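Local coordinates for flap endonuclease 1 (Desulfurococcus amylolyticus, PDB 3ORY), which probably cuts 5'-flaps from branched DNA as a structure-specific nuclease of the FEN1/XPG family, working in a hyperthermophilic archaeon, at residues Asp14-Ile19 with Gln186-Leu191; Ala52-Asp57 with Ala135-Lys140; Pro89-Asp94 with Ser151-Met156. All blocks are in the same frame, centred on the assembly; numbering follows the deposited sequence.

Contact 1: Asp14-Ile19 with Gln186-Leu191; sequences DLKDII and QDYDSL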
# COMPACT_ATOMS: atom_id res chain seq x y z
N ASP A 14 4.56 -6.96 -6.64
CA ASP A 14 3.21 -7.13 -7.15
C ASP A 14 3.04 -8.56 -7.73
O ASP A 14 3.68 -8.91 -8.71
CB ASP A 14 2.90 -6.06 -8.21
CG ASP A 14 1.47 -6.14 -8.76
OD1 ASP A 14 0.63 -6.91 -8.25
OD2 ASP A 14 1.19 -5.40 -9.73
N LEU A 15 2.19 -9.35 -7.08
CA LEU A 15 1.95 -10.75 -7.47
C LEU A 15 0.55 -10.94 -8.03
O LEU A 15 0.10 -12.07 -8.23
CB LEU A 15 2.16 -11.68 -6.28
CG LEU A 15 3.51 -11.63 -5.55
CD1 LEU A 15 3.50 -12.63 -4.40
CD2 LEU A 15 4.65 -11.91 -6.51
N LYS A 16 -0.15 -9.83 -8.29
CA LYS A 16 -1.55 -9.86 -8.69
C LYS A 16 -1.91 -10.96 -9.69
O LYS A 16 -2.89 -11.69 -9.48
CB LYS A 16 -1.98 -8.50 -9.25
CG LYS A 16 -3.48 -8.37 -9.48
CD LYS A 16 -3.86 -6.92 -9.84
CE LYS A 16 -5.38 -6.74 -9.84
NZ LYS A 16 -6.05 -7.71 -10.75
N ASP A 17 -1.16 -11.09 -10.78
CA ASP A 17 -1.60 -12.04 -11.79
C ASP A 17 -1.11 -13.49 -11.61
O ASP A 17 -1.37 -14.32 -12.47
CB ASP A 17 -1.41 -11.53 -13.22
CG ASP A 17 -0.07 -10.87 -13.44
OD1 ASP A 17 0.96 -11.46 -13.02
OD2 ASP A 17 -0.05 -9.76 -14.02
N ILE A 18 -0.44 -13.78 -10.49
CA ILE A 18 -0.20 -15.19 -10.15
C ILE A 18 -1.06 -15.69 -8.99
O ILE A 18 -1.03 -16.88 -8.68
CB ILE A 18 1.30 -15.55 -9.91
CG1 ILE A 18 1.87 -14.85 -8.67
CG2 ILE A 18 2.13 -15.28 -11.16
CD1 ILE A 18 3.16 -15.50 -8.13
N ILE A 19 -1.84 -14.81 -8.36
CA ILE A 19 -2.73 -15.25 -7.28
C ILE A 19 -3.91 -16.07 -7.85
O ILE A 19 -4.72 -15.53 -8.59
CB ILE A 19 -3.29 -14.08 -6.45
CG1 ILE A 19 -2.17 -13.15 -5.93
CG2 ILE A 19 -4.17 -14.62 -5.31
CD1 ILE A 19 -1.15 -13.83 -5.00
N GLN A 186 -1.40 -2.56 -0.94
CA GLN A 186 -1.56 -2.97 -2.34
C GLN A 186 -0.48 -3.95 -2.77
O GLN A 186 -0.71 -4.78 -3.66
CB GLN A 186 -1.59 -1.76 -3.30
CG GLN A 186 -2.85 -0.90 -3.17
CD GLN A 186 -4.12 -1.71 -3.15
OE1 GLN A 186 -4.76 -1.86 -2.11
NE2 GLN A 186 -4.48 -2.28 -4.30
N ASP A 187 0.68 -3.91 -2.14
CA ASP A 187 1.68 -4.91 -2.49
C ASP A 187 1.57 -6.14 -1.60
O ASP A 187 0.78 -6.19 -0.65
CB ASP A 187 3.10 -4.33 -2.56
CG ASP A 187 3.57 -3.76 -1.25
OD1 ASP A 187 3.26 -4.34 -0.19
OD2 ASP A 187 4.26 -2.71 -1.29
N TYR A 188 2.36 -7.15 -1.94
CA TYR A 188 2.25 -8.46 -1.35
C TYR A 188 3.38 -8.74 -0.37
O TYR A 188 3.54 -9.88 0.11
CB TYR A 188 2.22 -9.50 -2.49
CG TYR A 188 0.96 -9.40 -3.33
CD1 TYR A 188 -0.08 -10.32 -3.18
CD2 TYR A 188 0.80 -8.37 -4.26
CE1 TYR A 188 -1.25 -10.22 -3.95
CE2 TYR A 188 -0.34 -8.27 -5.03
CZ TYR A 188 -1.36 -9.19 -4.88
OH TYR A 188 -2.49 -9.04 -5.65
N ASP A 189 4.18 -7.71 -0.09
CA ASP A 189 5.39 -7.84 0.73
C ASP A 189 5.11 -8.48 2.08
O ASP A 189 5.92 -9.27 2.55
CB ASP A 189 6.03 -6.46 0.99
CG ASP A 189 6.42 -5.73 -0.30
OD1 ASP A 189 5.83 -5.98 -1.38
OD2 ASP A 189 7.32 -4.86 -0.23
N SER A 190 3.99 -8.13 2.70
CA SER A 190 3.65 -8.65 4.02
C SER A 190 3.47 -10.18 4.04
O SER A 190 3.79 -10.82 5.03
CB SER A 190 2.46 -7.91 4.65
OG SER A 190 1.23 -8.22 4.01
N LEU A 191 2.99 -10.76 2.93
CA LEU A 191 2.90 -12.22 2.77
C LEU A 191 4.28 -12.85 2.72
O LEU A 191 4.51 -13.89 3.35
CB LEU A 191 2.12 -12.58 1.50
CG LEU A 191 0.63 -12.20 1.53
CD1 LEU A 191 -0.02 -12.43 0.17
CD2 LEU A 191 -0.12 -12.99 2.61
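The ring of Tyr188 lies against the backbone and side chains of the loop Asp14-Ile19. Leu15 sits over one ring face, its CB 4.0 Å from the centroid of the Tyr188 ring and 14° off the normal, a CH-pi contact displaced toward the rim. Its branch runs on past the ring, with Leu15 CD1 3.9 Å from Tyr188 CB. The peptide joining Asp14 to Leu15 also presses on the ring, with Leu15 N 3.3 Å from Tyr188 CD2. Farther along the ring, Tyr188 OH approaches Lys16 CA at 3.3 Å, and Ile19 CG1 meets Tyr188 CE1 obliquely at 3.7 Å. The carboxylate of Asp14 brings OD1 to 3.6 Å from Tyr188 CE2, the two planes being only 12° apart.

That carboxylate also shapes the loop. With Asp14 CG trans to its own N (chi1 -178°), OD1 accepts from Lys16 N at 3.0 Å, closing an Asx turn; the donor arrives from above the carboxylate plane. Tyr188 in turn occupies the N-cap position of a short helix, and its backbone pairs with Val13, while Asp189 OD1 takes the amide of Val13. With an alanine in place of Tyr188, Leu15 and Ile19 would probably lose their shared aromatic partner and a gap would open beneath the loop. Just before the tyrosine, Asp187 lies close to Glu168, consistent with the acidic centre of flap endonucleases.

Farther out, Tyr188 also touches Leu198 and Arg200 of strand 197-200. Leu15 reaches Leu240, Ile243 and Leu247 of helix 237-247, and Ile18 packs on helix 261-271, so the loop meets both helices, while Tyr188 joins it to strand 197-200 of the sheet.

Contact 2: Ala52-Asp57 with Ala135-Lys140; sequences AIRQPD and AMMSAK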
# COMPACT_ATOMS: atom_id res chain seq x y z
N ALA A 52 -4.35 8.40 -6.07
CA ALA A 52 -5.80 8.27 -6.30
C ALA A 52 -6.60 9.55 -6.04
O ALA A 52 -7.67 9.76 -6.62
CB ALA A 52 -6.38 7.11 -5.48
N ILE A 53 -6.08 10.41 -5.16
CA ILE A 53 -6.80 11.62 -4.79
C ILE A 53 -6.25 12.82 -5.56
O ILE A 53 -5.14 13.28 -5.32
CB ILE A 53 -6.83 11.80 -3.26
CG1 ILE A 53 -7.57 10.60 -2.65
CG2 ILE A 53 -7.53 13.10 -2.88
CD1 ILE A 53 -7.21 10.33 -1.25
N ARG A 54 -7.05 13.30 -6.51
CA ARG A 54 -6.64 14.30 -7.49
C ARG A 54 -7.75 15.30 -7.76
O ARG A 54 -8.93 15.01 -7.56
CB ARG A 54 -6.24 13.62 -8.80
CG ARG A 54 -5.00 12.71 -8.70
CD ARG A 54 -3.75 13.53 -8.42
NE ARG A 54 -2.58 12.72 -8.09
CZ ARG A 54 -1.48 12.64 -8.83
NH1 ARG A 54 -1.36 13.32 -9.97
NH2 ARG A 54 -0.48 11.87 -8.41
N GLN A 55 -7.37 16.49 -8.22
CA GLN A 55 -8.30 17.48 -8.75
C GLN A 55 -8.95 16.88 -10.01
O GLN A 55 -8.45 15.88 -10.54
CB GLN A 55 -7.57 18.80 -9.03
CG GLN A 55 -7.04 19.51 -7.76
CD GLN A 55 -6.28 20.81 -8.03
OE1 GLN A 55 -5.20 21.04 -7.46
NE2 GLN A 55 -6.83 21.66 -8.88
N PRO A 56 -10.07 17.46 -10.49
CA PRO A 56 -10.73 16.85 -11.66
C PRO A 56 -9.82 16.61 -12.87
O PRO A 56 -9.96 15.58 -13.55
CB PRO A 56 -11.85 17.84 -11.98
CG PRO A 56 -12.19 18.45 -10.66
CD PRO A 56 -10.89 18.54 -9.90
N ASP A 57 -8.87 17.51 -13.12
CA ASP A 57 -7.96 17.39 -14.27
C ASP A 57 -6.77 16.42 -14.09
O ASP A 57 -6.06 16.12 -15.06
CB ASP A 57 -7.45 18.77 -14.71
CG ASP A 57 -6.73 19.52 -13.60
OD1 ASP A 57 -6.38 18.91 -12.56
OD2 ASP A 57 -6.50 20.74 -13.78
N ALA A 135 -0.47 11.81 -18.31
CA ALA A 135 0.22 13.02 -17.88
C ALA A 135 0.30 13.15 -16.36
O ALA A 135 1.12 13.93 -15.85
CB ALA A 135 -0.47 14.24 -18.46
N MET A 136 -0.55 12.42 -15.64
CA MET A 136 -0.63 12.54 -14.18
C MET A 136 0.72 12.28 -13.53
O MET A 136 1.29 11.20 -13.70
CB MET A 136 -1.68 11.59 -13.61
CG MET A 136 -3.10 12.12 -13.63
SD MET A 136 -4.27 10.88 -13.03
CE MET A 136 -3.75 10.67 -11.33
N MET A 137 1.23 13.26 -12.81
CA MET A 137 2.55 13.14 -12.21
C MET A 137 2.55 12.20 -11.00
O MET A 137 1.58 12.17 -10.23
CB MET A 137 3.15 14.51 -11.86
CG MET A 137 2.46 15.29 -10.77
SD MET A 137 3.55 16.57 -10.08
CE MET A 137 4.53 15.60 -8.94
N SER A 138 3.63 11.44 -10.85
CA SER A 138 3.82 10.58 -9.70
C SER A 138 4.49 11.39 -8.60
O SER A 138 5.66 11.76 -8.72
CB SER A 138 4.71 9.38 -10.05
OG SER A 138 4.19 8.69 -11.18
N ALA A 139 3.73 11.70 -7.56
CA ALA A 139 4.24 12.50 -6.46
C ALA A 139 5.24 11.70 -5.61
O ALA A 139 5.09 10.49 -5.42
CB ALA A 139 3.09 13.01 -5.60
N LYS A 140 6.28 12.38 -5.13
CA LYS A 140 7.23 11.78 -4.20
C LYS A 140 6.70 11.84 -2.77
O LYS A 140 6.21 12.88 -2.33
CB LYS A 140 8.59 12.49 -4.28
CG LYS A 140 9.36 12.24 -5.55
CD LYS A 140 10.57 13.18 -5.71
CE LYS A 140 11.33 12.93 -7.03
NZ LYS A 140 12.41 13.91 -7.31
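Arg54 clasps the backbone carbonyl of Met137 with an end-on fork, joining the loop after helix 42-52 to the linker between helices 128-134 and 143-156. By comparison with other flap endonucleases, this linker probably forms the descending base of the helical arch above the active site.

From CB, which points toward the linker, the arginine chain bends at chi2 (-68°) and then extends. Its CG makes the first contact, 3.6 Å from Met136 CE, and CD follows along the same methyl at 4.1 Å. Next comes NE, 4.0 Å from Met136 CE, after which the methyl lies over one face of the guanidinium, displaced toward its rim and 3.8 Å from Arg54 NH1. The bend of the methionine at its last torsion brings CE back over the arginine, so a thioether methyl shields the aliphatic and the flat parts alike.

At the tip both terminal nitrogens converge on one oxygen, which lies practically in the guanidinium plane. The same nitrogens have further backbone acceptors, Gly58 O for NH1 and Leu50 O for NH2, which helps fix the rotation of the group. Arg54 NH1 gives the longer and more bent bond, 3.2 Å to a lone pair of Met137 O, whereas NH2 donates at 2.8 Å to that oxygen, nearly along its C=O axis.

Contact 3: Pro89-Asp94 with Ser151-Met156; sequences PVYVFD and SLLDAM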
# COMPACT_ATOMS: atom_id res chain seq x y z
N PRO A 89 -8.57 0.38 12.76
CA PRO A 89 -7.32 0.47 12.02
C PRO A 89 -6.13 0.88 12.88
O PRO A 89 -6.27 1.66 13.84
CB PRO A 89 -7.63 1.55 10.97
CG PRO A 89 -8.61 2.48 11.66
CD PRO A 89 -9.32 1.65 12.73
N VAL A 90 -4.97 0.35 12.52
CA VAL A 90 -3.70 0.79 13.08
C VAL A 90 -2.71 0.85 11.91
O VAL A 90 -2.66 -0.06 11.08
CB VAL A 90 -3.19 -0.14 14.23
CG1 VAL A 90 -3.23 -1.63 13.82
CG2 VAL A 90 -1.78 0.27 14.71
N TYR A 91 -1.96 1.94 11.83
CA TYR A 91 -0.98 2.10 10.76
C TYR A 91 0.39 1.67 11.26
O TYR A 91 0.64 1.68 12.47
CB TYR A 91 -0.96 3.55 10.26
CG TYR A 91 -2.17 3.88 9.40
CD1 TYR A 91 -2.11 3.79 8.01
CD2 TYR A 91 -3.37 4.27 9.98
CE1 TYR A 91 -3.22 4.10 7.22
CE2 TYR A 91 -4.48 4.57 9.21
CZ TYR A 91 -4.40 4.47 7.83
OH TYR A 91 -5.51 4.77 7.09
N VAL A 92 1.26 1.26 10.35
CA VAL A 92 2.63 0.94 10.70
C VAL A 92 3.57 1.68 9.76
O VAL A 92 3.41 1.62 8.54
CB VAL A 92 2.90 -0.60 10.72
CG1 VAL A 92 2.51 -1.26 9.39
CG2 VAL A 92 4.36 -0.89 11.10
N PHE A 93 4.54 2.38 10.34
CA PHE A 93 5.47 3.17 9.55
C PHE A 93 6.87 2.60 9.59
O PHE A 93 7.34 2.13 10.64
CB PHE A 93 5.45 4.63 10.01
CG PHE A 93 4.18 5.35 9.65
CD1 PHE A 93 3.98 5.81 8.36
CD2 PHE A 93 3.19 5.56 10.60
CE1 PHE A 93 2.78 6.49 8.01
CE2 PHE A 93 2.00 6.21 10.27
CZ PHE A 93 1.80 6.68 8.97
N ASP A 94 7.54 2.68 8.44
CA ASP A 94 8.85 2.09 8.18
C ASP A 94 9.89 2.73 9.08
O ASP A 94 9.74 3.89 9.49
CB ASP A 94 9.21 2.35 6.71
CG ASP A 94 10.18 1.33 6.14
OD1 ASP A 94 9.71 0.36 5.50
OD2 ASP A 94 11.41 1.48 6.34
N SER A 151 1.21 12.98 12.64
CA SER A 151 0.53 14.02 13.42
C SER A 151 -0.98 13.98 13.23
O SER A 151 -1.73 14.14 14.20
CB SER A 151 1.04 15.42 13.06
OG SER A 151 2.41 15.56 13.42
N LEU A 152 -1.42 13.78 12.00
CA LEU A 152 -2.86 13.71 11.72
C LEU A 152 -3.52 12.51 12.43
O LEU A 152 -4.58 12.64 13.05
CB LEU A 152 -3.14 13.66 10.21
CG LEU A 152 -4.62 13.49 9.81
CD1 LEU A 152 -5.48 14.69 10.29
CD2 LEU A 152 -4.75 13.29 8.31
N LEU A 153 -2.88 11.34 12.35
CA LEU A 153 -3.39 10.15 13.02
C LEU A 153 -3.48 10.35 14.53
O LEU A 153 -4.50 9.98 15.13
CB LEU A 153 -2.57 8.90 12.65
CG LEU A 153 -2.60 8.53 11.16
CD1 LEU A 153 -1.52 7.49 10.83
CD2 LEU A 153 -3.98 8.03 10.71
N ASP A 154 -2.43 10.95 15.12
CA ASP A 154 -2.45 11.33 16.54
C ASP A 154 -3.69 12.17 16.87
O ASP A 154 -4.41 11.88 17.83
CB ASP A 154 -1.20 12.13 16.94
CG ASP A 154 0.09 11.30 16.88
OD1 ASP A 154 0.01 10.06 16.73
OD2 ASP A 154 1.18 11.92 16.96
N ALA A 155 -3.93 13.21 16.07
CA ALA A 155 -5.11 14.06 16.26
C ALA A 155 -6.43 13.29 16.14
O ALA A 155 -7.41 13.60 16.84
CB ALA A 155 -5.07 15.23 15.29
N MET A 156 -6.45 12.28 15.27
CA MET A 156 -7.66 11.46 15.04
C MET A 156 -7.84 10.35 16.10
O MET A 156 -8.88 9.70 16.13
CB MET A 156 -7.63 10.82 13.64
CG MET A 156 -7.67 11.81 12.47
SD MET A 156 -7.58 11.01 10.84
CE MET A 156 -9.18 10.21 10.75
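Strand 88-93 runs between parallel neighbours 37-41 and 160-162 in the central sheet, and helix 143-156, which leads into strand 160-162, packs across it through Leu153. This leucine is wedged between two aromatic side chains that alternate residues place on one face of the strand, Tyr91 and Phe93. Leu153 CD1 touches both: it is 3.8 Å from Tyr91 CD2, and it meets the Phe93 ring edge-on, in its plane, at 3.8 Å from CE2. The second methyl, Leu153 CD2, reaches farther along the tyrosine, 3.8 Å from Tyr91 CE2. Leu153 and Tyr91 side chains cross at about a right angle, whereas Phe93 comes at the leucine from the opposite direction. The leucine CB already points at the strand, and with CG anti to the carbonyl carbon (chi1 -63°) both methyls end against the aromatic rings. The contact is purely apolar. Tyr91 sends its hydroxyl past it to Thr79 OG1 on helix 70-84, and from that helix Leu75 touches both Tyr91 and Leu153. The connection from strand 88-93 to strand 160-162 is a beta-alpha-beta crossover expanded by helices 102-125 and 128-134, with helix 143-156 packing back on the sheet, in the alpha/beta core of PIN-like nucleases.

In the fold
From the N terminus, the chain first passes 14-19, whose partner 186-191 follows much later, so contact 1 closes a long loop that contains both other contacts. Within it, 52-57 comes next, then 89-94, then their partners 135-140 and 151-156 in the same order; contacts 2 and 3 therefore cross. Contact 1 joins the N-terminal loop to the start of helix 189-192, contact 2 links two loops at what is probably the base of the helical arch, and contact 3 fastens helix 143-156 to the central sheet. Their centres lie about 23 to 24 Å apart without touching, with contacts 1 and 3 on opposite sides of the chain's centre.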